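GDP-L-fucose synthase (Campylobacter jejuni subsp. jejuni serotype O:2, PDB 7M13) makes GDP-D-glycero-L-gluco-heptose for the capsular polysaccharide with NADPH as cofactor, and is classed with the GDP-L-fucose synthases, which probably combine epimerase and reductase steps. Local coordinates at residues B[169-174]-B[333-338]; B[182-187]-B[240-245]; B[295-300]-B[341-346]. All blocks are in the same frame, centred on the assembly; numbering follows the deposited sequence.

Contact 1 of 3, residues B[169-174]-B[333-338]. With NAP (NADP nicotinamide-adenine-dinucleotide phosphate), chain E.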
loop_
_atom_site.group_PDB
_atom_site.type_symbol
_atom_site.label_atom_id
_atom_site.label_comp_id
_atom_site.label_asym_id
_atom_site.label_seq_id
_atom_site.Cartn_x
_atom_site.Cartn_y
_atom_site.Cartn_z
ATOM N N ASN B 169 -4.833 11.689 -17.325
ATOM C CA ASN B 169 -4.333 13.082 -17.484
ATOM C C ASN B 169 -5.513 14.025 -17.386
ATOM O O ASN B 169 -6.438 13.905 -18.176
ATOM C CB ASN B 169 -3.612 13.357 -18.814
ATOM C CG ASN B 169 -2.349 12.555 -18.992
ATOM O OD1 ASN B 169 -1.329 12.858 -18.378
ATOM N ND2 ASN B 169 -2.455 11.498 -19.789
ATOM N N LEU B 170 -5.461 14.948 -16.434
ATOM C CA LEU B 170 -6.506 15.955 -16.220
ATOM C C LEU B 170 -6.079 17.247 -16.908
ATOM O O LEU B 170 -4.877 17.558 -16.948
ATOM C CB LEU B 170 -6.672 16.137 -14.713
ATOM C CG LEU B 170 -7.828 17.013 -14.273
ATOM C CD1 LEU B 170 -9.169 16.427 -14.654
ATOM C CD2 LEU B 170 -7.730 17.211 -12.760
ATOM N N TYR B 171 -7.059 17.941 -17.435
ATOM C CA TYR B 171 -6.894 19.351 -17.850
ATOM C C TYR B 171 -8.220 20.006 -17.529
ATOM O O TYR B 171 -9.130 19.358 -17.053
ATOM C CB TYR B 171 -6.461 19.445 -19.320
ATOM C CG TYR B 171 -7.545 19.193 -20.335
ATOM C CD1 TYR B 171 -8.082 17.928 -20.547
ATOM C CD2 TYR B 171 -8.074 20.231 -21.097
ATOM C CE1 TYR B 171 -9.103 17.694 -21.455
ATOM C CE2 TYR B 171 -9.065 20.004 -22.038
ATOM C CZ TYR B 171 -9.598 18.742 -22.222
ATOM O OH TYR B 171 -10.589 18.532 -23.129
ATOM N N GLY B 172 -8.363 21.299 -17.739
ATOM C CA GLY B 172 -9.704 21.860 -17.531
ATOM C C GLY B 172 -9.707 23.324 -17.845
ATOM O O GLY B 172 -8.672 23.820 -18.291
ATOM N N THR B 173 -10.826 23.982 -17.602
ATOM C CA THR B 173 -10.981 25.409 -17.947
ATOM C C THR B 173 -10.011 26.189 -17.054
ATOM O O THR B 173 -9.090 26.839 -17.599
ATOM C CB THR B 173 -12.457 25.782 -17.837
ATOM O OG1 THR B 173 -13.124 24.986 -18.820
ATOM C CG2 THR B 173 -12.712 27.256 -18.057
ATOM N N LYS B 174 -10.154 26.048 -15.730
ATOM C CA LYS B 174 -9.277 26.714 -14.736
ATOM C C LYS B 174 -8.149 25.768 -14.318
ATOM O O LYS B 174 -8.159 25.308 -13.157
ATOM C CB LYS B 174 -10.098 27.166 -13.531
ATOM C CG LYS B 174 -11.297 28.041 -13.875
ATOM C CD LYS B 174 -11.814 28.805 -12.673
ATOM C CE LYS B 174 -12.772 29.923 -13.035
ATOM N NZ LYS B 174 -13.896 29.426 -13.859
ATOM N N ILE B 333 -17.204 16.173 -23.288
ATOM C CA ILE B 333 -16.277 17.214 -23.808
ATOM C C ILE B 333 -15.246 16.518 -24.686
ATOM O O ILE B 333 -14.373 15.817 -24.169
ATOM C CB ILE B 333 -15.636 18.038 -22.676
ATOM C CG1 ILE B 333 -16.693 18.741 -21.830
ATOM C CG2 ILE B 333 -14.642 19.027 -23.245
ATOM C CD1 ILE B 333 -16.132 19.458 -20.643
ATOM N N GLU B 334 -15.329 16.735 -26.002
ATOM C CA GLU B 334 -14.276 16.291 -26.936
ATOM C C GLU B 334 -13.066 17.207 -26.771
ATOM O O GLU B 334 -13.221 18.358 -26.359
ATOM C CB GLU B 334 -14.795 16.278 -28.375
ATOM C CG GLU B 334 -15.960 15.319 -28.616
ATOM C CD GLU B 334 -15.842 13.902 -28.056
ATOM O OE1 GLU B 334 -14.739 13.310 -28.089
ATOM O OE2 GLU B 334 -16.880 13.374 -27.618
ATOM N N LEU B 335 -11.891 16.671 -27.019
ATOM C CA LEU B 335 -10.605 17.318 -26.691
ATOM C C LEU B 335 -10.506 18.724 -27.316
ATOM O O LEU B 335 -10.150 19.672 -26.586
ATOM C CB LEU B 335 -9.463 16.402 -27.094
ATOM C CG LEU B 335 -8.074 16.886 -26.680
ATOM C CD1 LEU B 335 -7.976 17.108 -25.177
ATOM C CD2 LEU B 335 -7.018 15.901 -27.124
ATOM N N LYS B 336 -10.797 18.882 -28.609
ATOM C CA LYS B 336 -10.673 20.211 -29.277
ATOM C C LYS B 336 -11.542 21.242 -28.541
ATOM O O LYS B 336 -11.046 22.366 -28.266
ATOM C CB LYS B 336 -11.062 20.099 -30.755
ATOM C CG LYS B 336 -9.989 19.478 -31.636
ATOM C CD LYS B 336 -10.393 19.296 -33.100
ATOM C CE LYS B 336 -10.604 17.845 -33.489
ATOM N NZ LYS B 336 -11.891 17.324 -32.971
ATOM N N ASP B 337 -12.795 20.884 -28.233
ATOM C CA ASP B 337 -13.752 21.778 -27.545
ATOM C C ASP B 337 -13.185 22.117 -26.166
ATOM O O ASP B 337 -13.219 23.274 -25.794
ATOM C CB ASP B 337 -15.148 21.163 -27.468
ATOM C CG ASP B 337 -15.837 21.071 -28.820
ATOM O OD1 ASP B 337 -15.605 21.970 -29.662
ATOM O OD2 ASP B 337 -16.590 20.102 -29.026
ATOM N N GLY B 338 -12.624 21.138 -25.457
ATOM C CA GLY B 338 -12.126 21.361 -24.087
ATOM C C GLY B 338 -10.925 22.284 -24.096
ATOM O O GLY B 338 -10.811 23.129 -23.201
HETATM P PA NAP E . -3.812 19.340 -7.779
HETATM O O1A NAP E . -2.368 18.937 -7.761
HETATM O O2A NAP E . -4.227 20.375 -8.796
HETATM O O5B NAP E . -4.286 19.888 -6.386
HETATM C C5B NAP E . -4.000 19.173 -5.185
HETATM C C4B NAP E . -4.516 20.007 -4.054
HETATM O O4B NAP E . -4.318 19.244 -2.840
HETATM C C3B NAP E . -3.786 21.352 -3.861
HETATM O O3B NAP E . -4.738 22.411 -3.840
HETATM C C2B NAP E . -3.032 21.164 -2.549
HETATM O O2B NAP E . -2.969 22.344 -1.747
HETATM C C1B NAP E . -3.903 20.139 -1.830
HETATM N N9A NAP E . -3.151 19.418 -0.826
HETATM C C8A NAP E . -2.052 18.634 -1.000
HETATM N N7A NAP E . -1.519 18.207 0.119
HETATM C C5A NAP E . -2.316 18.758 1.100
HETATM C C6A NAP E . -2.260 18.690 2.504
HETATM N N6A NAP E . -1.305 18.047 3.186
HETATM N N1A NAP E . -3.209 19.370 3.184
HETATM C C2A NAP E . -4.147 20.041 2.502
HETATM N N3A NAP E . -4.289 20.179 1.182
HETATM C C4A NAP E . -3.325 19.512 0.536
HETATM O O3 NAP E . -4.701 18.027 -7.980
HETATM P PN NAP E . -5.463 17.544 -9.281
HETATM O O1N NAP E . -4.521 17.608 -10.420
HETATM O O2N NAP E . -6.736 18.290 -9.331
HETATM O O5D NAP E . -5.740 16.004 -8.901
HETATM C C5D NAP E . -6.940 15.624 -8.268
HETATM C C4D NAP E . -6.911 14.132 -8.092
HETATM O O4D NAP E . -6.883 13.485 -9.394
HETATM C C3D NAP E . -5.702 13.594 -7.314
HETATM O O3D NAP E . -6.072 12.458 -6.520
HETATM C C2D NAP E . -4.774 13.215 -8.433
HETATM O O2D NAP E . -3.761 12.291 -8.048
HETATM C C1D NAP E . -5.737 12.637 -9.450
HETATM N N1N NAP E . -5.141 12.629 -10.804
HETATM C C2N NAP E . -4.776 13.784 -11.437
HETATM C C3N NAP E . -4.151 13.745 -12.637
HETATM C C7N NAP E . -3.720 14.969 -13.364
HETATM O O7N NAP E . -3.311 14.858 -14.538
HETATM N N7N NAP E . -3.800 16.133 -12.725
HETATM C C4N NAP E . -3.922 12.475 -13.296
HETATM C C5N NAP E . -4.372 11.296 -12.590
HETATM C C6N NAP E . -4.871 11.396 -11.397
HETATM P P2B NAP E . -1.892 23.503 -2.084
HETATM O O1X NAP E . -2.483 24.202 -3.277
HETATM O O2X NAP E . -0.574 22.902 -2.297
HETATM O O3X NAP E . -1.893 24.372 -0.812
HETATM O O HOH W 1 -11.725 16.116 -23.332
#

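Contact 2 of 3, residues B[182-187]-B[240-245]. With NAP (NADP nicotinamide-adenine-dinucleotide phosphate), chain E.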
loop_
_atom_site.group_PDB
_atom_site.type_symbol
_atom_site.label_atom_id
_atom_site.label_comp_id
_atom_site.label_asym_id
_atom_site.label_seq_id
_atom_site.Cartn_x
_atom_site.Cartn_y
_atom_site.Cartn_z
ATOM N N SER B 182 4.669 18.676 -15.486
ATOM C CA SER B 182 4.149 17.481 -16.202
ATOM C C SER B 182 2.623 17.590 -16.319
ATOM O O SER B 182 1.947 16.545 -16.415
ATOM C CB SER B 182 4.557 16.204 -15.503
ATOM O OG SER B 182 5.976 16.104 -15.413
ATOM N N ARG B 183 2.082 18.810 -16.330
ATOM C CA ARG B 183 0.655 19.018 -16.671
ATOM C C ARG B 183 0.583 19.228 -18.176
ATOM O O ARG B 183 0.656 20.408 -18.617
ATOM C CB ARG B 183 0.087 20.166 -15.853
ATOM C CG ARG B 183 0.062 19.824 -14.376
ATOM C CD ARG B 183 -0.675 20.844 -13.578
ATOM N NE ARG B 183 -0.488 20.539 -12.170
ATOM C CZ ARG B 183 -1.400 19.990 -11.371
ATOM N NH1 ARG B 183 -1.083 19.785 -10.101
ATOM N NH2 ARG B 183 -2.618 19.697 -11.816
ATOM N N VAL B 184 0.490 18.119 -18.918
ATOM C CA VAL B 184 0.919 18.056 -20.346
ATOM C C VAL B 184 0.075 19.066 -21.130
ATOM O O VAL B 184 0.661 19.888 -21.859
ATOM C CB VAL B 184 0.805 16.634 -20.937
ATOM C CG1 VAL B 184 0.955 16.628 -22.451
ATOM C CG2 VAL B 184 1.809 15.685 -20.304
ATOM N N LEU B 185 -1.258 18.992 -21.035
ATOM C CA LEU B 185 -2.116 19.784 -21.954
ATOM C C LEU B 185 -2.072 21.252 -21.541
ATOM O O LEU B 185 -1.822 22.108 -22.382
ATOM C CB LEU B 185 -3.528 19.198 -22.010
ATOM C CG LEU B 185 -4.406 19.643 -23.177
ATOM C CD1 LEU B 185 -3.595 19.899 -24.441
ATOM C CD2 LEU B 185 -5.506 18.639 -23.462
ATOM N N PRO B 186 -2.248 21.636 -20.256
ATOM C CA PRO B 186 -2.143 23.047 -19.886
ATOM C C PRO B 186 -0.810 23.681 -20.297
ATOM O O PRO B 186 -0.850 24.808 -20.766
ATOM C CB PRO B 186 -2.327 23.043 -18.357
ATOM C CG PRO B 186 -3.222 21.829 -18.136
ATOM C CD PRO B 186 -2.690 20.804 -19.119
ATOM N N ALA B 187 0.300 22.955 -20.157
ATOM C CA ALA B 187 1.661 23.446 -20.492
ATOM C C ALA B 187 1.802 23.577 -22.007
ATOM O O ALA B 187 2.388 24.577 -22.457
ATOM C CB ALA B 187 2.728 22.527 -19.962
ATOM N N VAL B 240 4.087 9.373 -29.323
ATOM C CA VAL B 240 3.653 9.125 -27.913
ATOM C C VAL B 240 2.157 9.456 -27.787
ATOM O O VAL B 240 1.761 10.567 -28.145
ATOM C CB VAL B 240 4.472 9.947 -26.899
ATOM C CG1 VAL B 240 3.735 10.113 -25.582
ATOM C CG2 VAL B 240 5.856 9.363 -26.653
ATOM N N ARG B 241 1.345 8.525 -27.278
ATOM C CA ARG B 241 -0.117 8.751 -27.165
ATOM C C ARG B 241 -0.478 9.059 -25.712
ATOM O O ARG B 241 0.134 8.495 -24.805
ATOM C CB ARG B 241 -0.912 7.556 -27.690
ATOM C CG ARG B 241 -0.539 7.177 -29.119
ATOM C CD ARG B 241 -1.418 6.102 -29.715
ATOM N NE ARG B 241 -2.741 6.598 -29.993
ATOM C CZ ARG B 241 -3.095 7.354 -31.020
ATOM N NH1 ARG B 241 -2.201 7.715 -31.935
ATOM N NH2 ARG B 241 -4.351 7.744 -31.136
ATOM N N ARG B 242 -1.468 9.919 -25.530
ATOM C CA ARG B 242 -2.009 10.256 -24.193
ATOM C C ARG B 242 -3.516 10.422 -24.310
ATOM O O ARG B 242 -3.989 10.815 -25.401
ATOM C CB ARG B 242 -1.401 11.572 -23.706
ATOM C CG ARG B 242 -0.029 11.427 -23.076
ATOM C CD ARG B 242 0.440 12.793 -22.647
ATOM N NE ARG B 242 1.854 12.799 -22.324
ATOM C CZ ARG B 242 2.829 13.087 -23.178
ATOM N NH1 ARG B 242 4.085 13.077 -22.761
ATOM N NH2 ARG B 242 2.545 13.394 -24.434
ATOM N N GLU B 243 -4.224 10.097 -23.222
ATOM C CA GLU B 243 -5.667 10.265 -23.004
ATOM C C GLU B 243 -5.793 11.505 -22.115
ATOM O O GLU B 243 -4.863 11.740 -21.311
ATOM C CB GLU B 243 -6.196 9.056 -22.222
ATOM C CG GLU B 243 -7.683 9.041 -22.085
ATOM C CD GLU B 243 -8.191 7.970 -21.168
ATOM O OE1 GLU B 243 -7.350 7.256 -20.434
ATOM O OE2 GLU B 243 -9.415 7.814 -21.178
ATOM N N PHE B 244 -6.857 12.280 -22.269
ATOM C CA PHE B 244 -7.107 13.460 -21.409
ATOM C C PHE B 244 -8.559 13.435 -20.973
ATOM O O PHE B 244 -9.451 12.914 -21.687
ATOM C CB PHE B 244 -6.796 14.775 -22.134
ATOM C CG PHE B 244 -5.383 14.881 -22.623
ATOM C CD1 PHE B 244 -4.394 15.401 -21.810
ATOM C CD2 PHE B 244 -5.044 14.456 -23.901
ATOM C CE1 PHE B 244 -3.079 15.482 -22.239
ATOM C CE2 PHE B 244 -3.727 14.549 -24.328
ATOM C CZ PHE B 244 -2.752 15.050 -23.501
ATOM N N ILE B 245 -8.818 14.000 -19.795
ATOM C CA ILE B 245 -10.201 14.228 -19.334
ATOM C C ILE B 245 -10.256 15.670 -18.843
ATOM O O ILE B 245 -9.372 16.090 -18.085
ATOM C CB ILE B 245 -10.680 13.191 -18.291
ATOM C CG1 ILE B 245 -12.169 13.381 -17.986
ATOM C CG2 ILE B 245 -9.809 13.204 -17.034
ATOM C CD1 ILE B 245 -12.783 12.344 -17.053
HETATM P PA NAP E . -3.812 19.340 -7.779
HETATM O O1A NAP E . -2.368 18.937 -7.761
HETATM O O2A NAP E . -4.227 20.375 -8.796
HETATM O O5B NAP E . -4.286 19.888 -6.386
HETATM C C5B NAP E . -4.000 19.173 -5.185
HETATM C C4B NAP E . -4.516 20.007 -4.054
HETATM O O4B NAP E . -4.318 19.244 -2.840
HETATM C C3B NAP E . -3.786 21.352 -3.861
HETATM O O3B NAP E . -4.738 22.411 -3.840
HETATM C C2B NAP E . -3.032 21.164 -2.549
HETATM O O2B NAP E . -2.969 22.344 -1.747
HETATM C C1B NAP E . -3.903 20.139 -1.830
HETATM N N9A NAP E . -3.151 19.418 -0.826
HETATM C C8A NAP E . -2.052 18.634 -1.000
HETATM N N7A NAP E . -1.519 18.207 0.119
HETATM C C5A NAP E . -2.316 18.758 1.100
HETATM C C6A NAP E . -2.260 18.690 2.504
HETATM N N6A NAP E . -1.305 18.047 3.186
HETATM N N1A NAP E . -3.209 19.370 3.184
HETATM C C2A NAP E . -4.147 20.041 2.502
HETATM N N3A NAP E . -4.289 20.179 1.182
HETATM C C4A NAP E . -3.325 19.512 0.536
HETATM O O3 NAP E . -4.701 18.027 -7.980
HETATM P PN NAP E . -5.463 17.544 -9.281
HETATM O O1N NAP E . -4.521 17.608 -10.420
HETATM O O2N NAP E . -6.736 18.290 -9.331
HETATM O O5D NAP E . -5.740 16.004 -8.901
HETATM C C5D NAP E . -6.940 15.624 -8.268
HETATM C C4D NAP E . -6.911 14.132 -8.092
HETATM O O4D NAP E . -6.883 13.485 -9.394
HETATM C C3D NAP E . -5.702 13.594 -7.314
HETATM O O3D NAP E . -6.072 12.458 -6.520
HETATM C C2D NAP E . -4.774 13.215 -8.433
HETATM O O2D NAP E . -3.761 12.291 -8.048
HETATM C C1D NAP E . -5.737 12.637 -9.450
HETATM N N1N NAP E . -5.141 12.629 -10.804
HETATM C C2N NAP E . -4.776 13.784 -11.437
HETATM C C3N NAP E . -4.151 13.745 -12.637
HETATM C C7N NAP E . -3.720 14.969 -13.364
HETATM O O7N NAP E . -3.311 14.858 -14.538
HETATM N N7N NAP E . -3.800 16.133 -12.725
HETATM C C4N NAP E . -3.922 12.475 -13.296
HETATM C C5N NAP E . -4.372 11.296 -12.590
HETATM C C6N NAP E . -4.871 11.396 -11.397
HETATM P P2B NAP E . -1.892 23.503 -2.084
HETATM O O1X NAP E . -2.483 24.202 -3.277
HETATM O O2X NAP E . -0.574 22.902 -2.297
HETATM O O3X NAP E . -1.893 24.372 -0.812
#

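Contact 3 of 3, residues B[295-300]-B[341-346]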
loop_
_atom_site.group_PDB
_atom_site.type_symbol
_atom_site.label_atom_id
_atom_site.label_comp_id
_atom_site.label_asym_id
_atom_site.label_seq_id
_atom_site.Cartn_x
_atom_site.Cartn_y
_atom_site.Cartn_z
ATOM N N LYS B 295 -2.022 24.259 -31.638
ATOM C CA LYS B 295 -1.473 25.247 -32.615
ATOM C C LYS B 295 -2.625 25.981 -33.308
ATOM O O LYS B 295 -2.588 27.238 -33.395
ATOM C CB LYS B 295 -0.575 24.554 -33.645
ATOM C CG LYS B 295 0.049 25.509 -34.658
ATOM C CD LYS B 295 0.745 24.851 -35.833
ATOM C CE LYS B 295 1.018 25.841 -36.951
ATOM N NZ LYS B 295 1.803 25.227 -38.053
ATOM N N ASN B 296 -3.632 25.234 -33.756
ATOM C CA ASN B 296 -4.764 25.773 -34.553
ATOM C C ASN B 296 -5.662 26.620 -33.649
ATOM O O ASN B 296 -6.161 27.663 -34.120
ATOM C CB ASN B 296 -5.463 24.640 -35.306
ATOM C CG ASN B 296 -4.540 24.020 -36.341
ATOM O OD1 ASN B 296 -4.694 22.856 -36.711
ATOM N ND2 ASN B 296 -3.556 24.784 -36.799
ATOM N N ILE B 297 -5.847 26.215 -32.386
ATOM C CA ILE B 297 -6.706 26.958 -31.420
ATOM C C ILE B 297 -5.999 28.255 -31.007
ATOM O O ILE B 297 -6.679 29.293 -30.918
ATOM C CB ILE B 297 -7.080 26.071 -30.215
ATOM C CG1 ILE B 297 -7.970 24.920 -30.683
ATOM C CG2 ILE B 297 -7.738 26.892 -29.111
ATOM C CD1 ILE B 297 -8.218 23.840 -29.645
ATOM N N VAL B 298 -4.686 28.195 -30.796
ATOM C CA VAL B 298 -3.872 29.373 -30.374
ATOM C C VAL B 298 -3.713 30.324 -31.564
ATOM O O VAL B 298 -3.629 31.543 -31.341
ATOM C CB VAL B 298 -2.523 28.923 -29.793
ATOM C CG1 VAL B 298 -1.528 30.073 -29.690
ATOM C CG2 VAL B 298 -2.723 28.255 -28.438
ATOM N N GLY B 299 -3.687 29.785 -32.780
ATOM C CA GLY B 299 -3.466 30.573 -34.008
ATOM C C GLY B 299 -1.996 30.907 -34.197
ATOM O O GLY B 299 -1.708 31.941 -34.788
ATOM N N PHE B 300 -1.080 30.057 -33.732
ATOM C CA PHE B 300 0.375 30.206 -33.978
ATOM C C PHE B 300 0.663 29.896 -35.451
ATOM O O PHE B 300 0.142 28.878 -35.963
ATOM C CB PHE B 300 1.174 29.304 -33.041
ATOM C CG PHE B 300 2.662 29.302 -33.260
ATOM C CD1 PHE B 300 3.404 30.466 -33.146
ATOM C CD2 PHE B 300 3.326 28.128 -33.567
ATOM C CE1 PHE B 300 4.779 30.444 -33.316
ATOM C CE2 PHE B 300 4.703 28.107 -33.731
ATOM C CZ PHE B 300 5.427 29.271 -33.620
ATOM N N MET B 341 -12.138 25.813 -24.489
ATOM C CA MET B 341 -12.677 26.322 -23.202
ATOM C C MET B 341 -11.496 26.774 -22.335
ATOM O O MET B 341 -11.592 27.847 -21.706
ATOM C CB MET B 341 -13.485 25.259 -22.445
ATOM C CG MET B 341 -14.674 24.699 -23.205
ATOM S SD MET B 341 -15.331 23.195 -22.383
ATOM C CE MET B 341 -16.083 23.970 -20.954
ATOM N N MET B 342 -10.432 25.958 -22.263
ATOM C CA MET B 342 -9.254 26.203 -21.398
ATOM C C MET B 342 -8.509 27.457 -21.895
ATOM O O MET B 342 -8.109 28.292 -21.049
ATOM C CB MET B 342 -8.327 24.980 -21.387
ATOM C CG MET B 342 -7.158 25.130 -20.432
ATOM S SD MET B 342 -6.162 23.614 -20.201
ATOM C CE MET B 342 -5.740 23.200 -21.893
ATOM N N TYR B 343 -8.355 27.621 -23.214
ATOM C CA TYR B 343 -7.621 28.781 -23.800
ATOM C C TYR B 343 -8.398 30.077 -23.532
ATOM O O TYR B 343 -7.777 31.083 -23.155
ATOM C CB TYR B 343 -7.348 28.610 -25.298
ATOM C CG TYR B 343 -6.350 29.607 -25.850
ATOM C CD1 TYR B 343 -5.177 29.902 -25.172
ATOM C CD2 TYR B 343 -6.581 30.263 -27.054
ATOM C CE1 TYR B 343 -4.262 30.822 -25.662
ATOM C CE2 TYR B 343 -5.677 31.191 -27.556
ATOM C CZ TYR B 343 -4.513 31.464 -26.863
ATOM O OH TYR B 343 -3.608 32.362 -27.345
ATOM N N GLU B 344 -9.720 30.060 -23.700
ATOM C CA GLU B 344 -10.570 31.247 -23.425
ATOM C C GLU B 344 -10.318 31.701 -21.983
ATOM O O GLU B 344 -10.074 32.905 -21.781
ATOM C CB GLU B 344 -12.041 30.943 -23.703
ATOM C CG GLU B 344 -12.331 30.714 -25.179
ATOM C CD GLU B 344 -12.000 31.892 -26.085
ATOM O OE1 GLU B 344 -10.922 31.871 -26.720
ATOM O OE2 GLU B 344 -12.824 32.830 -26.154
ATOM N N TRP B 345 -10.334 30.782 -21.010
ATOM C CA TRP B 345 -10.085 31.146 -19.591
ATOM C C TRP B 345 -8.647 31.649 -19.454
ATOM O O TRP B 345 -8.431 32.626 -18.705
ATOM C CB TRP B 345 -10.361 30.004 -18.602
ATOM C CG TRP B 345 -10.266 30.492 -17.187
ATOM C CD1 TRP B 345 -11.145 31.329 -16.561
ATOM C CD2 TRP B 345 -9.200 30.253 -16.246
ATOM N NE1 TRP B 345 -10.722 31.599 -15.289
ATOM C CE2 TRP B 345 -9.534 30.951 -15.064
ATOM C CE3 TRP B 345 -8.018 29.505 -16.271
ATOM C CZ2 TRP B 345 -8.727 30.921 -13.927
ATOM C CZ3 TRP B 345 -7.219 29.475 -15.147
ATOM C CH2 TRP B 345 -7.569 30.176 -13.992
ATOM N N TYR B 346 -7.688 30.999 -20.119
ATOM C CA TYR B 346 -6.248 31.318 -19.963
ATOM C C TYR B 346 -6.028 32.802 -20.278
ATOM O O TYR B 346 -5.293 33.460 -19.520
ATOM C CB TYR B 346 -5.336 30.482 -20.862
ATOM C CG TYR B 346 -3.881 30.813 -20.644
ATOM C CD1 TYR B 346 -3.167 30.204 -19.627
ATOM C CD2 TYR B 346 -3.233 31.792 -21.385
ATOM C CE1 TYR B 346 -1.836 30.507 -19.386
ATOM C CE2 TYR B 346 -1.904 32.113 -21.156
ATOM C CZ TYR B 346 -1.200 31.464 -20.156
ATOM O OH TYR B 346 0.108 31.751 -19.901
#

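Contact 1 of 3, residues B[169-174]-B[333-338]
Y171 ends strand 162-171 and faces the first turn of helix 335-347, with L335 and G338 receiving it. The chain enters that helix through I333 and the N-cap residue E334, whose O accepts G338 N at 3.0 Å. The case illustrates how one aromatic side chain can join strand to helix. With CG set between the backbone N and the carbonyl carbon (chi1 76°), the ring reaches across to the helix. Its hydroxyl end comes within 3.4 Å of G338 CA (from Y171 OH), an approach that a residue lacking a side chain permits, and G338 C lies at the ring edge near its plane. L335 CD1 meets the ring obliquely, 3.7 Å from Y171 CZ. A water in the ring plane lies 2.7 Å from Y171 OH and donates to I333 O, tying the buried phenol to the chain just ahead of the helix. One residue back, L170 N donates almost straight to the nicotinamide O7N (2.9 Å, 173°). Strand 241-246 runs beside, pairing through I245 with N169 and Y171; F244 touches the tyrosine, H246 meets its ring edge-to-face, L185 and P186 of helix 184-199 cover it, and helix 287-298 packs on L335.

Contact 2 of 3, residues B[182-187]-B[240-245]
V184 and L185, in the first turn of helix 184-199, lie on R242 and F244 of strand 241-246 in an essentially apolar helix-to-strand contact beside the NADP pocket. R242 and F244, with E243 between them, both point toward the helix, as strand alternation predicts. L185 takes the ring of F244: its CD2 sits over one face, 4.0 Å from the centroid and 18° off the normal, a CH-pi contact, while L185 CB reaches the rim at F244 CE1 (3.8 Å). V184 CG1 approaches the same ring at its edge. Both methyls of V184 lie on one side of the extended R242 chain, CG2 3.5 Å from R242 NE. The N-cap residue R183 turns to the cofactor: its chain, extended from CG to NE, carries NH1 to O1A at 2.8 Å and NH2 to O1N at 3.2 Å, so one guanidinium spans both phosphates. The two arginines illustrate opposite uses of one group. R183 directs one N-H each from NH1 and NH2 to the pyrophosphate, whereas R242 has V184 CG1 over one guanidinium face and V240 CG1 over the other; this aliphatic clamp limits its tilt and is consistent with its predicted part in substrate binding.

Contact 3 of 3, residues B[295-300]-B[341-346]
I297 and V298, in the last turn of helix 287-298, meet Y343 in the second half of helix 335-347, with the CA atoms of V298 and Y343 7.6 Å apart. The contact is a worked example of an aromatic bridging two helices: within these two segments Y343 is the residue of the second helix that meets both I297 and V298. With CG anti to the backbone N (chi1 -167°), the ring extends toward the partner helix and passes V298 so that the two side chains cross at about a right angle. V298 CG2 then lies over one face, 4.1 Å from the ring centroid and 15° off the normal, a CH-pi contact displaced toward the CZ side. The valine torsion (chi1 165°) splits the work between the branches: CG2 covers the face while CG1 reaches the phenol end, 3.9 Å from Y343 OH. V298 CA comes to 3.8 Å from Y343 CE2, so ring and helix backbone touch. I297 CG2 comes from the same side as V298 CG2, out beyond the ring, 4.1 Å from Y343 CD2, as the side chains slide past in opposite directions; I297 also packs on I339 and K340. The helix then closes: G299 adopts positive phi, and K295 O accepts both G299 N and F300 N. The buried hydroxyl of Y343 is satisfied by H193 ND1 and K196 NZ of helix 184-199, and K196 NZ also holds V298 O, so one lysine binds both sides of the contact. L189 of the same helix touches both V298 and Y343. Three helices thus converge on one tyrosine, a small packed cluster in keeping with the helical substrate-binding part of extended short-chain dehydrogenases; K191, predicted to bind substrate, has its side chain about 8 Å from that of V298.

How the contacts relate
Contacts 1 and 2 share the cofactor: residues 169-174 hold its nicotinamide amide and residues 182-187 its pyrophosphate. Their centres are 10 Å apart, and neighbouring strands join them, N169 O lying 2.9 Å from I245 N and N169 ND2 2.9 Å from E243 O. Side chains continue the link, with L335 CD1 3.4 Å from L185 CD2. Contact 3 stands further from the cofactor, about 11 Å from contact 1 and 15 Å from contact 2, centre to centre. Helix 335-347 serves both contacts 1 and 3, while M342 CE, 4.0 Å from L185 CG, connects contact 3 to contact 2. Side-chain contacts thus link the NADP pocket to the outer helices.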